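Local coordinates for protein tetracycline Repressor, class A (Pseudomonas sp., PDB 5MRU) that represses the tetracycline resistance gene by binding its operator DNA through a helix-turn-helix, and loses affinity for the operator when tetracycline binds, at residues A58-N63 against R87-A92. Residues are numbered along the deposited sequence; the frame is centred on the assembly and turned at random.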
ATOM      1  N   ALA A  58      16.791  -5.730   5.539  1.00 46.37           N
ATOM      2  CA  ALA A  58      17.143  -5.869   6.956  1.00 49.27           C
ATOM      3  C   ALA A  58      15.915  -6.019   7.847  1.00 49.32           C
ATOM      4  O   ALA A  58      15.905  -6.821   8.805  1.00 53.91           O
ATOM      5  CB  ALA A  58      17.972  -4.693   7.422  1.00 46.92           C
ATOM      6  N   MET A  59      14.874  -5.278   7.510  1.00 43.79           N
ATOM      7  CA  MET A  59      13.670  -5.312   8.295  1.00 44.03           C
ATOM      8  C   MET A  59      13.095  -6.699   8.383  1.00 46.37           C
ATOM      9  O   MET A  59      12.659  -7.112   9.444  1.00 52.70           O
ATOM     10  CB  MET A  59      12.656  -4.335   7.737  1.00 41.18           C
ATOM     11  CG  MET A  59      12.968  -2.921   8.155  1.00 38.85           C
ATOM     12  SD  MET A  59      11.690  -1.839   7.542  1.00 38.15           S
ATOM     13  CE  MET A  59      12.697  -0.379   7.367  1.00 36.93           C
ATOM     14  N   LEU A  60      13.143  -7.411   7.268  1.00 46.52           N
ATOM     15  CA  LEU A  60      12.690  -8.802   7.182  1.00 49.20           C
ATOM     16  C   LEU A  60      13.640  -9.776   7.840  1.00 52.46           C
ATOM     17  O   LEU A  60      13.229 -10.700   8.494  1.00 55.55           O
ATOM     18  CB  LEU A  60      12.492  -9.210   5.713  1.00 50.00           C
ATOM     19  CG  LEU A  60      11.521  -8.368   4.843  1.00 47.26           C
ATOM     20  CD1 LEU A  60      11.252  -9.025   3.482  1.00 50.49           C
ATOM     21  CD2 LEU A  60      10.209  -8.071   5.575  1.00 43.82           C
ATOM     22  N   ALA A  61      14.925  -9.596   7.627  1.00 53.72           N
ATOM     23  CA  ALA A  61      15.909 -10.461   8.263  1.00 59.61           C
ATOM     24  C   ALA A  61      15.653 -10.491   9.788  1.00 61.41           C
ATOM     25  O   ALA A  61      15.537 -11.548  10.374  1.00 66.48           O
ATOM     26  CB  ALA A  61      17.328  -9.987   7.935  1.00 58.64           C
ATOM     27  N   GLU A  62      15.492  -9.310  10.377  1.00 58.69           N
ATOM     28  CA  GLU A  62      15.279  -9.122  11.801  1.00 61.13           C
ATOM     29  C   GLU A  62      13.926  -9.596  12.322  1.00 62.42           C
ATOM     30  O   GLU A  62      13.863 -10.087  13.433  1.00 65.88           O
ATOM     31  CB  GLU A  62      15.407  -7.634  12.135  1.00 57.91           C
ATOM     32  CG  GLU A  62      15.494  -7.284  13.616  1.00 61.76           C
ATOM     33  CD  GLU A  62      15.622  -5.782  13.808  1.00 60.57           C
ATOM     34  OE1 GLU A  62      14.576  -5.102  13.817  1.00 57.84           O
ATOM     35  OE2 GLU A  62      16.766  -5.267  13.907  1.00 61.65           O
ATOM     36  N   ASN A  63      12.839  -9.409  11.572  1.00 59.93           N
ATOM     37  CA  ASN A  63      11.503  -9.676  12.152  1.00 61.82           C
ATOM     38  C   ASN A  63      10.507 -10.630  11.455  1.00 62.77           C
ATOM     39  O   ASN A  63       9.535 -11.064  12.092  1.00 63.05           O
ATOM     40  CB  ASN A  63      10.817  -8.338  12.425  1.00 58.01           C
ATOM     41  CG  ASN A  63      11.216  -7.745  13.755  1.00 60.56           C
ATOM     42  OD1 ASN A  63      11.000  -8.354  14.819  1.00 67.08           O
ATOM     43  ND2 ASN A  63      11.787  -6.549  13.713  1.00 57.54           N
ATOM     44  N   ARG A  87       3.847  -8.312   8.005  1.00 44.91           N
ATOM     45  CA  ARG A  87       3.267  -7.077   8.529  1.00 43.58           C
ATOM     46  C   ARG A  87       4.006  -6.521   9.697  1.00 41.19           C
ATOM     47  O   ARG A  87       4.243  -5.347   9.757  1.00 38.39           O
ATOM     48  CB  ARG A  87       1.832  -7.321   8.981  1.00 45.25           C
ATOM     49  CG  ARG A  87       1.246  -6.151   9.718  1.00 46.01           C
ATOM     50  CD  ARG A  87      -0.268  -6.168   9.663  1.00 51.32           C
ATOM     51  NE  ARG A  87      -0.911  -5.043  10.387  1.00 53.55           N
ATOM     52  CZ  ARG A  87      -1.273  -5.055  11.674  1.00 52.25           C
ATOM     53  NH1 ARG A  87      -1.030  -6.108  12.416  1.00 54.61           N
ATOM     54  NH2 ARG A  87      -1.872  -4.004  12.224  1.00 52.43           N
ATOM     55  N   GLN A  88       4.335  -7.363  10.652  1.00 44.40           N
ATOM     56  CA  GLN A  88       5.101  -6.905  11.835  1.00 46.09           C
ATOM     57  C   GLN A  88       6.521  -6.442  11.480  1.00 46.30           C
ATOM     58  O   GLN A  88       7.056  -5.509  12.109  1.00 46.46           O
ATOM     59  CB  GLN A  88       5.139  -7.990  12.923  1.00 48.44           C
ATOM     60  CG  GLN A  88       3.772  -8.259  13.559  1.00 50.83           C
ATOM     61  CD  GLN A  88       3.142  -7.005  14.172  1.00 51.30           C
ATOM     62  OE1 GLN A  88       1.913  -6.843  14.165  1.00 52.34           O
ATOM     63  NE2 GLN A  88       3.986  -6.094  14.681  1.00 50.17           N
ATOM     64  N   ALA A  89       7.124  -7.059  10.458  1.00 45.44           N
ATOM     65  CA  ALA A  89       8.430  -6.602   9.975  1.00 42.49           C
ATOM     66  C   ALA A  89       8.316  -5.179   9.426  1.00 38.30           C
ATOM     67  O   ALA A  89       9.172  -4.342   9.647  1.00 37.65           O
ATOM     68  CB  ALA A  89       8.933  -7.557   8.911  1.00 44.77           C
ATOM     69  N   LEU A  90       7.235  -4.917   8.701  1.00 35.70           N
ATOM     70  CA  LEU A  90       6.969  -3.597   8.152  1.00 33.81           C
ATOM     71  C   LEU A  90       6.689  -2.542   9.224  1.00 34.70           C
ATOM     72  O   LEU A  90       7.180  -1.409   9.095  1.00 34.28           O
ATOM     73  CB  LEU A  90       5.794  -3.658   7.179  1.00 32.60           C
ATOM     74  CG  LEU A  90       6.011  -4.505   5.941  1.00 32.51           C
ATOM     75  CD1 LEU A  90       4.903  -4.347   4.910  1.00 32.35           C
ATOM     76  CD2 LEU A  90       7.341  -4.157   5.298  1.00 34.18           C
ATOM     77  N   LEU A  91       5.970  -2.943  10.289  1.00 35.11           N
ATOM     78  CA  LEU A  91       5.569  -2.053  11.377  1.00 35.29           C
ATOM     79  C   LEU A  91       6.665  -1.765  12.416  1.00 35.74           C
ATOM     80  O   LEU A  91       6.608  -0.738  13.078  1.00 38.09           O
ATOM     81  CB  LEU A  91       4.291  -2.605  12.062  1.00 39.15           C
ATOM     82  CG  LEU A  91       2.915  -2.510  11.306  1.00 39.80           C
ATOM     83  CD1 LEU A  91       1.794  -3.265  11.981  1.00 39.49           C
ATOM     84  CD2 LEU A  91       2.462  -1.061  11.102  1.00 40.90           C
ATOM     85  N   ALA A  92       7.650  -2.649  12.560  1.00 34.51           N
ATOM     86  CA  ALA A  92       8.822  -2.410  13.403  1.00 35.98           C
ATOM     87  C   ALA A  92       9.629  -1.117  13.140  1.00 37.44           C
ATOM     88  O   ALA A  92      10.465  -0.743  13.957  1.00 40.83           O
ATOM     89  CB  ALA A  92       9.807  -3.567  13.262  1.00 37.29           C
TER
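Ala-92, which meets Asn-63 across the contact, donates its backbone N to Gln-88 O at 3.0 Å. The contact joins two helices of the TetR fold, 48-63 and 75-91, near their C-terminal ends. Helix 48-63 links the helix-turn-helix domain to the ligand-binding core. The local axes pass 8.7 Å apart at an angle of 120°. Ala-89 lies at the centre of the packing, where its small methyl fits the close spacing. Leu-60 reaches it from one branch, with CD2 at 3.6 Å from Ala-89 CB. The same leucine side chain touches the bound anhydrotetracycline, so the helix packing adjoins the inducer pocket. Met-59 O meets Ala-89 CB at 3.8 Å. The Met-59 side chain runs alongside, its CG beside the backbone N (chi1 -79°) and its chain extended beyond. This brings SD to 4.1 Å from Ala-89 O, a loose contact. Met-59 also packs on Leu-14 and Leu-17 of helix 7-24, in the DNA-binding domain. Nearby, Glu-62 OE1 is hydrogen-bonded to Tyr-93 OH, and OE2 forms a salt bridge with Arg-11. Asn-63 CB lies 3.8 Å from Ala-89 CA. The amide Asn-63 ND2 sits 3.6 Å from Ala-92 CB.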